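Local atomic coordinates of endonuclease NucS (Thermococcus kodakarensis KOD1, PDB entry 5GKG), a protein that probably acts as a dimeric, DNA-binding endonuclease that cleaves the single-stranded 3' and 5' extremities of branched DNA. Residues 130-135 with 179-184; 188-193 with 222-227. The protein carries 1 engineered substitution. One frame throughout, in Å; residues are numbered along the deposited sequence.

Interaction 1 (130-135 with 179-184); sequences GSEAEM and ELKRRR. With MG (magnesium ion), chain E; nucleotides of chain D.
Arg182 reaches across to the backbone of Gly130 and grips it side-on: NE lies 2.7 Å and NH2 2.8 Å from the single acceptor Gly130 O. That oxygen sits only 2° out of the guanidinium plane, so the pair of bonds fixes how the group is turned. A turn about the CG-CD bond (chi3 -52°) swings the guanidinium there, and its remaining terminal nitrogen, NH1, donates to OP2 of DT9 in chain D. NH2 is shared with the carbonyl of Arg44 in the second subunit.

DNA and one water complete the polar contacts. Glu132 N points almost straight at OP1 of DC7 in chain D (2.9 Å, N-H...O 175°) from the first turn of helix 132-141, whose start is held by the capping box of Ser131 and Glu134. The water bridges the segments, accepting from the backbone N of Arg182 and donating to Glu132 OE1 and to OP2 of DC7.

Van der Waals contact is looser. Met135 and Leu180 run past each other in opposite directions, CB of the former 4.0 Å from CD1 of the latter, while Met135 SD rests 3.4 Å from Lys181 O. The extended Glu132 chain brings OE2 to 3.6 Å from Leu180 CB.

On the metal side, Glu179 holds magnesium with both carboxylate oxygens, OE1 at 2.3 Å; OP1 of DA6 in chain D and Gln192 of helix 187-204 are further ligands. Lys181 NZ forms a salt bridge with Glu179 OE1. Glu179-Leu180-Lys181 fits the E-X-K part of the PD-(D/E)XK nuclease motif, running off the central strand 175-180 beside the helix that here receives a DNA phosphate.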
loop_
_atom_site.group_PDB
_atom_site.type_symbol
_atom_site.label_atom_id
_atom_site.label_comp_id
_atom_site.label_asym_id
_atom_site.label_seq_id
_atom_site.Cartn_x
_atom_site.Cartn_y
_atom_site.Cartn_z
ATOM N N GLY A 130 5.065 1.862 -18.003
ATOM C CA GLY A 130 5.384 3.106 -17.309
ATOM C C GLY A 130 5.990 2.916 -15.926
ATOM O O GLY A 130 5.832 3.778 -15.050
ATOM N N SER A 131 6.674 1.786 -15.729
ATOM C CA SER A 131 7.322 1.480 -14.463
ATOM C C SER A 131 8.760 2.016 -14.375
ATOM O O SER A 131 9.334 2.439 -15.386
ATOM C CB SER A 131 7.352 -0.032 -14.264
ATOM O OG SER A 131 8.420 -0.601 -15.018
ATOM N N GLU A 132 9.370 1.903 -13.189
ATOM C CA GLU A 132 10.786 2.267 -13.032
ATOM C C GLU A 132 11.681 1.303 -13.816
ATOM O O GLU A 132 12.683 1.717 -14.406
ATOM C CB GLU A 132 11.226 2.311 -11.553
ATOM C CG GLU A 132 12.764 2.449 -11.371
ATOM C CD GLU A 132 13.238 2.676 -9.915
ATOM O OE1 GLU A 132 12.415 3.033 -9.033
ATOM O OE2 GLU A 132 14.456 2.512 -9.648
ATOM N N ALA A 133 11.316 0.024 -13.857
ATOM C CA ALA A 133 12.138 -0.934 -14.589
ATOM C C ALA A 133 12.210 -0.561 -16.069
ATOM O O ALA A 133 13.240 -0.762 -16.707
ATOM C CB ALA A 133 11.622 -2.323 -14.420
ATOM N N GLU A 134 11.137 0.013 -16.606
ATOM C CA GLU A 134 11.175 0.445 -17.988
ATOM C C GLU A 134 12.104 1.640 -18.195
ATOM O O GLU A 134 12.725 1.776 -19.248
ATOM C CB GLU A 134 9.773 0.755 -18.462
ATOM C CG GLU A 134 8.943 -0.507 -18.458
ATOM C CD GLU A 134 7.575 -0.308 -19.039
ATOM O OE1 GLU A 134 7.431 -0.342 -20.283
ATOM O OE2 GLU A 134 6.641 -0.118 -18.235
ATOM N N MET A 135 12.202 2.496 -17.188
ATOM C CA MET A 135 13.150 3.590 -17.242
ATOM C C MET A 135 14.560 3.031 -17.392
ATOM O O MET A 135 15.339 3.522 -18.202
ATOM C CB MET A 135 13.062 4.456 -15.990
ATOM C CG MET A 135 11.869 5.379 -15.947
ATOM S SD MET A 135 11.837 6.321 -14.420
ATOM C CE MET A 135 13.310 7.324 -14.623
ATOM N N GLU A 179 20.014 7.094 -9.291
ATOM C CA GLU A 179 18.752 6.817 -8.595
ATOM C C GLU A 179 17.577 7.209 -9.514
ATOM O O GLU A 179 17.484 8.358 -9.940
ATOM C CB GLU A 179 18.654 7.569 -7.260
ATOM C CG GLU A 179 17.335 7.277 -6.484
ATOM C CD GLU A 179 17.096 5.783 -6.260
ATOM O OE1 GLU A 179 15.945 5.387 -5.983
ATOM O OE2 GLU A 179 18.065 4.996 -6.372
ATOM N N LEU A 180 16.713 6.243 -9.831
ATOM C CA LEU A 180 15.562 6.461 -10.716
ATOM C C LEU A 180 14.276 6.542 -9.933
ATOM O O LEU A 180 14.089 5.785 -8.980
ATOM C CB LEU A 180 15.418 5.338 -11.746
ATOM C CG LEU A 180 16.648 4.769 -12.449
ATOM C CD1 LEU A 180 16.192 3.870 -13.572
ATOM C CD2 LEU A 180 17.577 5.838 -12.967
ATOM N N LYS A 181 13.400 7.457 -10.333
ATOM C CA LYS A 181 12.014 7.490 -9.843
ATOM C C LYS A 181 11.042 7.676 -10.988
ATOM O O LYS A 181 11.250 8.531 -11.844
ATOM C CB LYS A 181 11.797 8.608 -8.815
ATOM C CG LYS A 181 12.395 8.312 -7.461
ATOM C CD LYS A 181 11.910 6.970 -6.917
ATOM C CE LYS A 181 12.998 6.252 -6.113
ATOM N NZ LYS A 181 13.121 6.718 -4.689
ATOM N N ARG A 182 9.971 6.884 -10.977
ATOM C CA ARG A 182 8.956 6.911 -12.030
ATOM C C ARG A 182 8.042 8.103 -11.875
ATOM O O ARG A 182 7.173 8.344 -12.714
ATOM C CB ARG A 182 8.114 5.626 -12.015
ATOM C CG ARG A 182 7.084 5.524 -10.892
ATOM C CD ARG A 182 6.036 4.459 -11.194
ATOM N NE ARG A 182 5.482 4.707 -12.509
ATOM C CZ ARG A 182 4.536 5.603 -12.760
ATOM N NH1 ARG A 182 3.996 6.306 -11.778
ATOM N NH2 ARG A 182 4.135 5.790 -14.006
ATOM N N ARG A 183 8.208 8.812 -10.764
ATOM C CA ARG A 183 7.357 9.947 -10.438
ATOM C C ARG A 183 8.226 10.979 -9.766
ATOM O O ARG A 183 9.422 10.737 -9.565
ATOM C CB ARG A 183 6.178 9.533 -9.543
ATOM C CG ARG A 183 6.529 9.172 -8.109
ATOM C CD ARG A 183 5.376 8.525 -7.350
ATOM N NE ARG A 183 5.541 8.569 -5.890
ATOM C CZ ARG A 183 4.569 8.359 -4.996
ATOM N NH1 ARG A 183 3.325 8.077 -5.393
ATOM N NH2 ARG A 183 4.834 8.444 -3.689
ATOM N N ARG A 184 7.622 12.115 -9.420
ATOM C CA ARG A 184 8.344 13.228 -8.840
ATOM C C ARG A 184 9.139 12.714 -7.638
ATOM O O ARG A 184 8.630 11.959 -6.798
ATOM C CB ARG A 184 7.377 14.351 -8.463
ATOM C CG ARG A 184 7.950 15.487 -7.641
ATOM C CD ARG A 184 6.849 16.555 -7.388
ATOM N NE ARG A 184 6.824 17.464 -8.490
ATOM C CZ ARG A 184 7.265 18.707 -8.391
ATOM N NH1 ARG A 184 7.751 19.169 -7.237
ATOM N NH2 ARG A 184 7.243 19.489 -9.458
HETATM MG MG MG E . 16.356 3.094 -6.016
ATOM P P DT D 9 2.723 5.743 -8.340
ATOM O OP1 DT D 9 2.574 7.198 -8.088
ATOM O OP2 DT D 9 3.847 5.236 -9.148
ATOM O "O5'" DT D 9 2.670 4.927 -6.958
ATOM C "C5'" DT D 9 1.672 5.236 -5.988
ATOM C "C4'" DT D 9 0.911 3.990 -5.558
ATOM O "O4'" DT D 9 1.821 3.035 -4.956
ATOM C "C3'" DT D 9 -0.204 4.253 -4.551
ATOM O "O3'" DT D 9 -1.445 4.084 -5.181
ATOM C "C2'" DT D 9 -0.014 3.210 -3.457
ATOM C "C1'" DT D 9 1.424 2.735 -3.637
ATOM N N1 DT D 9 2.404 3.347 -2.680
ATOM C C2 DT D 9 2.224 3.168 -1.327
ATOM O O2 DT D 9 1.284 2.550 -0.848
ATOM N N3 DT D 9 3.198 3.740 -0.542
ATOM C C4 DT D 9 4.308 4.462 -0.964
ATOM O O4 DT D 9 5.119 4.942 -0.179
ATOM C C5 DT D 9 4.440 4.613 -2.391
ATOM C C7 DT D 9 5.610 5.379 -2.965
ATOM C C6 DT D 9 3.495 4.049 -3.173
ATOM P P DC D 7 8.224 1.449 -9.496
ATOM O OP1 DC D 7 8.049 0.878 -10.857
ATOM O OP2 DC D 7 8.481 2.888 -9.307
ATOM O "O5'" DC D 7 6.959 1.110 -8.591
ATOM C "C5'" DC D 7 6.354 -0.163 -8.654
ATOM C "C4'" DC D 7 4.994 -0.148 -7.969
ATOM O "O4'" DC D 7 5.167 -0.219 -6.537
ATOM C "C3'" DC D 7 4.133 1.092 -8.231
ATOM O "O3'" DC D 7 2.779 0.705 -8.401
ATOM C "C2'" DC D 7 4.305 1.908 -6.953
ATOM C "C1'" DC D 7 4.413 0.802 -5.922
ATOM N N1 DC D 7 5.113 1.195 -4.670
ATOM C C2 DC D 7 4.586 0.800 -3.438
ATOM O O2 DC D 7 3.527 0.142 -3.414
ATOM N N3 DC D 7 5.243 1.154 -2.303
ATOM C C4 DC D 7 6.377 1.860 -2.371
ATOM N N4 DC D 7 6.994 2.173 -1.223
ATOM C C5 DC D 7 6.932 2.264 -3.620
ATOM C C6 DC D 7 6.276 1.915 -4.733
ATOM P P DA D 6 13.362 2.215 -4.822
ATOM O OP1 DA D 6 14.205 3.084 -5.683
ATOM O OP2 DA D 6 12.807 2.751 -3.558
ATOM O "O5'" DA D 6 12.175 1.674 -5.717
ATOM C "C5'" DA D 6 12.452 0.766 -6.759
ATOM C "C4'" DA D 6 11.175 0.162 -7.282
ATOM O "O4'" DA D 6 10.552 -0.633 -6.241
ATOM C "C3'" DA D 6 10.127 1.167 -7.718
ATOM O "O3'" DA D 6 9.420 0.632 -8.810
ATOM C "C2'" DA D 6 9.247 1.318 -6.472
ATOM C "C1'" DA D 6 9.291 -0.087 -5.883
ATOM N N9 DA D 6 9.201 -0.134 -4.424
ATOM C C8 DA D 6 10.016 0.499 -3.543
ATOM N N7 DA D 6 9.743 0.238 -2.295
ATOM C C5 DA D 6 8.682 -0.633 -2.354
ATOM C C6 DA D 6 7.922 -1.273 -1.354
ATOM N N6 DA D 6 8.149 -1.123 -0.047
ATOM N N1 DA D 6 6.923 -2.082 -1.752
ATOM C C2 DA D 6 6.710 -2.235 -3.056
ATOM N N3 DA D 6 7.354 -1.689 -4.080
ATOM C C4 DA D 6 8.339 -0.889 -3.657
HETATM O O HOH W 1 10.107 4.979 -9.380
#

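Interaction 2 (188-193 with 222-227); sequences HAVRQL and KRLLEK. With MG (magnesium ion), chain E; nucleotides of chain D; nucleotides of chain C.
Val190 of helix 187-204 fits against two consecutive leucines of helix 219-227, and its two methyls are divided between them. With CG1 anti to the backbone N (chi1 178°), that methyl lies 3.7 Å from Leu224 CG, the two side chains passing in opposite directions. The other methyl, Val190 CG2, meets Leu225 CD1 at 3.9 Å, there crossing at about a right angle. The segment axes come within 9.4 Å at 21°, so the helices run nearly parallel, and the nearest CA pair is Val190 with Leu225. Leu212 of strand 208-214 touches Val190, Leu193 and Leu225, closing this tight part from the sheet.

Packing is looser beyond the valine. Leu193 reaches Leu225 obliquely, with CD2 4.2 Å from CD1, and Arg191 brushes Leu224 only through its aliphatic stem, CG to CD2 at 4.5 Å. The CB of Arg191 points away from the other helix, and the extended chain carries its guanidinium to the phosphate of DA5 in chain C. There NH2 donates to OP2 at 2.9 Å, in the guanidinium plane, while the bonds of NH1 to OP2 and of NH2 to OP1 are weak. On the solvent side of helix 219-227, Lys222 NZ pairs with Glu226 OE2 at 3.3 Å. Arg223 NE, by contrast, is hydrogen-bonded to Thr161 OG1 of the second subunit.

No hydrogen bond or salt bridge joins the two segments. Their association is therefore purely apolar and modest in extent, 215 Å² in all, whereas the polar chemistry of helix 187-204 is directed elsewhere: Arg191 to a DNA backbone, and Gln192, whose amide orientation is doubtful, toward the magnesium ion.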
loop_
_atom_site.group_PDB
_atom_site.type_symbol
_atom_site.label_atom_id
_atom_site.label_comp_id
_atom_site.label_asym_id
_atom_site.label_seq_id
_atom_site.Cartn_x
_atom_site.Cartn_y
_atom_site.Cartn_z
ATOM N N HIS A 188 13.207 11.217 0.250
ATOM C CA HIS A 188 13.509 9.790 0.328
ATOM C C HIS A 188 14.505 9.337 -0.782
ATOM O O HIS A 188 15.502 8.677 -0.490
ATOM C CB HIS A 188 12.175 9.018 0.253
ATOM C CG HIS A 188 12.308 7.561 -0.067
ATOM N ND1 HIS A 188 12.670 6.617 0.874
ATOM C CD2 HIS A 188 12.085 6.878 -1.217
ATOM C CE1 HIS A 188 12.692 5.420 0.313
ATOM N NE2 HIS A 188 12.344 5.552 -0.953
ATOM N N ALA A 189 14.251 9.735 -2.029
ATOM C CA ALA A 189 15.090 9.392 -3.172
ATOM C C ALA A 189 16.495 9.968 -3.050
ATOM O O ALA A 189 17.466 9.288 -3.358
ATOM C CB ALA A 189 14.453 9.882 -4.480
ATOM N N VAL A 190 16.598 11.222 -2.623
ATOM C CA VAL A 190 17.890 11.878 -2.589
ATOM C C VAL A 190 18.727 11.247 -1.482
ATOM O O VAL A 190 19.937 11.073 -1.633
ATOM C CB VAL A 190 17.770 13.390 -2.380
ATOM C CG1 VAL A 190 19.123 13.974 -2.312
ATOM C CG2 VAL A 190 17.022 14.033 -3.548
ATOM N N ARG A 191 18.062 10.863 -0.397
ATOM C CA ARG A 191 18.682 10.142 0.711
ATOM C C ARG A 191 19.256 8.795 0.256
ATOM O O ARG A 191 20.350 8.411 0.674
ATOM C CB ARG A 191 17.672 9.908 1.842
ATOM C CG ARG A 191 17.262 11.150 2.583
ATOM C CD ARG A 191 16.699 10.806 3.951
ATOM N NE ARG A 191 15.950 11.944 4.436
ATOM C CZ ARG A 191 14.627 12.072 4.360
ATOM N NH1 ARG A 191 13.867 11.096 3.864
ATOM N NH2 ARG A 191 14.059 13.173 4.820
ATOM N N GLN A 192 18.503 8.086 -0.586
ATOM C CA GLN A 192 18.978 6.859 -1.215
ATOM C C GLN A 192 20.255 7.169 -2.018
ATOM O O GLN A 192 21.309 6.574 -1.770
ATOM C CB GLN A 192 17.898 6.268 -2.134
ATOM C CG GLN A 192 17.304 4.910 -1.750
ATOM C CD GLN A 192 16.179 4.493 -2.702
ATOM O OE1 GLN A 192 16.348 3.663 -3.650
ATOM N NE2 GLN A 192 15.027 5.092 -2.477
ATOM N N LEU A 193 20.141 8.112 -2.959
ATOM C CA LEU A 193 21.251 8.542 -3.810
ATOM C C LEU A 193 22.507 8.940 -3.016
ATOM O O LEU A 193 23.588 8.429 -3.284
ATOM C CB LEU A 193 20.821 9.713 -4.699
ATOM C CG LEU A 193 21.875 10.162 -5.715
ATOM C CD1 LEU A 193 22.484 8.977 -6.455
ATOM C CD2 LEU A 193 21.315 11.160 -6.722
ATOM N N LYS A 222 15.132 18.909 -4.364
ATOM C CA LYS A 222 16.028 19.806 -5.090
ATOM C C LYS A 222 16.968 20.538 -4.137
ATOM O O LYS A 222 18.172 20.652 -4.386
ATOM C CB LYS A 222 15.253 20.824 -5.921
ATOM C CG LYS A 222 16.169 21.823 -6.612
ATOM C CD LYS A 222 15.477 22.526 -7.764
ATOM C CE LYS A 222 16.129 23.865 -8.080
ATOM N NZ LYS A 222 16.043 24.821 -6.914
ATOM N N ARG A 223 16.414 21.001 -3.028
ATOM C CA ARG A 223 17.210 21.682 -2.031
ATOM C C ARG A 223 18.358 20.782 -1.575
ATOM O O ARG A 223 19.529 21.130 -1.731
ATOM C CB ARG A 223 16.328 22.097 -0.859
ATOM C CG ARG A 223 17.071 22.752 0.267
ATOM C CD ARG A 223 16.126 23.530 1.169
ATOM N NE ARG A 223 15.193 22.678 1.898
ATOM C CZ ARG A 223 13.879 22.690 1.706
ATOM N NH1 ARG A 223 13.360 23.521 0.809
ATOM N NH2 ARG A 223 13.092 21.883 2.415
ATOM N N LEU A 224 18.016 19.604 -1.063
ATOM C CA LEU A 224 19.012 18.661 -0.584
ATOM C C LEU A 224 19.973 18.205 -1.683
ATOM O O LEU A 224 21.179 18.102 -1.456
ATOM C CB LEU A 224 18.328 17.454 0.034
ATOM C CG LEU A 224 19.275 16.348 0.504
ATOM C CD1 LEU A 224 20.358 16.852 1.480
ATOM C CD2 LEU A 224 18.482 15.208 1.121
ATOM N N LEU A 225 19.437 17.950 -2.870
ATOM C CA LEU A 225 20.251 17.529 -3.991
ATOM C C LEU A 225 21.357 18.547 -4.257
ATOM O O LEU A 225 22.546 18.210 -4.299
ATOM C CB LEU A 225 19.389 17.353 -5.234
ATOM C CG LEU A 225 20.012 16.518 -6.347
ATOM C CD1 LEU A 225 19.877 15.013 -6.079
ATOM C CD2 LEU A 225 19.400 16.888 -7.669
ATOM N N GLU A 226 20.952 19.795 -4.442
ATOM C CA GLU A 226 21.896 20.888 -4.623
ATOM C C GLU A 226 22.925 20.966 -3.501
ATOM O O GLU A 226 24.124 21.077 -3.756
ATOM C CB GLU A 226 21.150 22.206 -4.716
ATOM C CG GLU A 226 20.598 22.472 -6.098
ATOM C CD GLU A 226 19.612 23.624 -6.121
ATOM O OE1 GLU A 226 19.275 24.145 -5.029
ATOM O OE2 GLU A 226 19.178 24.007 -7.231
ATOM N N LYS A 227 22.451 20.906 -2.263
ATOM C CA LYS A 227 23.327 21.025 -1.108
ATOM C C LYS A 227 24.477 20.042 -1.214
ATOM O O LYS A 227 25.623 20.422 -1.080
ATOM C CB LYS A 227 22.536 20.808 0.185
ATOM C CG LYS A 227 23.355 20.698 1.463
ATOM C CD LYS A 227 22.458 20.857 2.700
ATOM C CE LYS A 227 23.185 20.541 4.011
ATOM N NZ LYS A 227 23.261 19.073 4.300
HETATM MG MG MG E . 16.356 3.094 -6.016
ATOM P P DA D 6 13.362 2.215 -4.822
ATOM O OP1 DA D 6 14.205 3.084 -5.683
ATOM O OP2 DA D 6 12.807 2.751 -3.558
ATOM O "O5'" DA D 6 12.175 1.674 -5.717
ATOM C "C5'" DA D 6 12.452 0.766 -6.759
ATOM C "C4'" DA D 6 11.175 0.162 -7.282
ATOM O "O4'" DA D 6 10.552 -0.633 -6.241
ATOM C "C3'" DA D 6 10.127 1.167 -7.718
ATOM O "O3'" DA D 6 9.420 0.632 -8.810
ATOM C "C2'" DA D 6 9.247 1.318 -6.472
ATOM C "C1'" DA D 6 9.291 -0.087 -5.883
ATOM N N9 DA D 6 9.201 -0.134 -4.424
ATOM C C8 DA D 6 10.016 0.499 -3.543
ATOM N N7 DA D 6 9.743 0.238 -2.295
ATOM C C5 DA D 6 8.682 -0.633 -2.354
ATOM C C6 DA D 6 7.922 -1.273 -1.354
ATOM N N6 DA D 6 8.149 -1.123 -0.047
ATOM N N1 DA D 6 6.923 -2.082 -1.752
ATOM C C2 DA D 6 6.710 -2.235 -3.056
ATOM N N3 DA D 6 7.354 -1.689 -4.080
ATOM C C4 DA D 6 8.339 -0.889 -3.657
ATOM P P DA C 5 10.808 13.464 5.592
ATOM O OP1 DA C 5 11.825 13.773 6.616
ATOM O OP2 DA C 5 11.193 13.017 4.235
ATOM O "O5'" DA C 5 9.861 12.339 6.206
ATOM C "C5'" DA C 5 9.205 12.562 7.419
ATOM C "C4'" DA C 5 8.112 11.527 7.628
ATOM O "O4'" DA C 5 7.043 11.716 6.649
ATOM C "C3'" DA C 5 8.561 10.062 7.496
ATOM O "O3'" DA C 5 8.110 9.332 8.627
ATOM C "C2'" DA C 5 7.866 9.596 6.215
ATOM C "C1'" DA C 5 6.611 10.446 6.226
ATOM N N9 DA C 5 5.970 10.553 4.913
ATOM C C8 DA C 5 6.567 10.864 3.723
ATOM N N7 DA C 5 5.742 10.884 2.708
ATOM C C5 DA C 5 4.514 10.548 3.268
ATOM C C6 DA C 5 3.212 10.387 2.714
ATOM N N6 DA C 5 2.933 10.546 1.419
ATOM N N1 DA C 5 2.215 10.050 3.554
ATOM C C2 DA C 5 2.494 9.888 4.853
ATOM N N3 DA C 5 3.660 10.012 5.483
ATOM C C4 DA C 5 4.640 10.342 4.624
#

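Both contacts belong to the C-terminal nuclease domain of the PD-(D/E)XK clan, with centres 16 Å apart, and they follow in series along the chain: interaction 1 closes with strand 175-180 and the loop after it, and interaction 2 opens on helix 187-204, the next helix. Strand 208-214 touches side chains of both, since Val213 meets interaction 1 and Leu212 meets interaction 2. The two adjoin at the magnesium ion, which Glu179 and Gln192 both bind; nearby, Lys181 NZ packs 3.4 Å from Ala189 CB. Interaction 1 thus sets the metal-binding strand against a DNA-contacting helix start, and interaction 2 joins the helix flanking that site to helix 219-227.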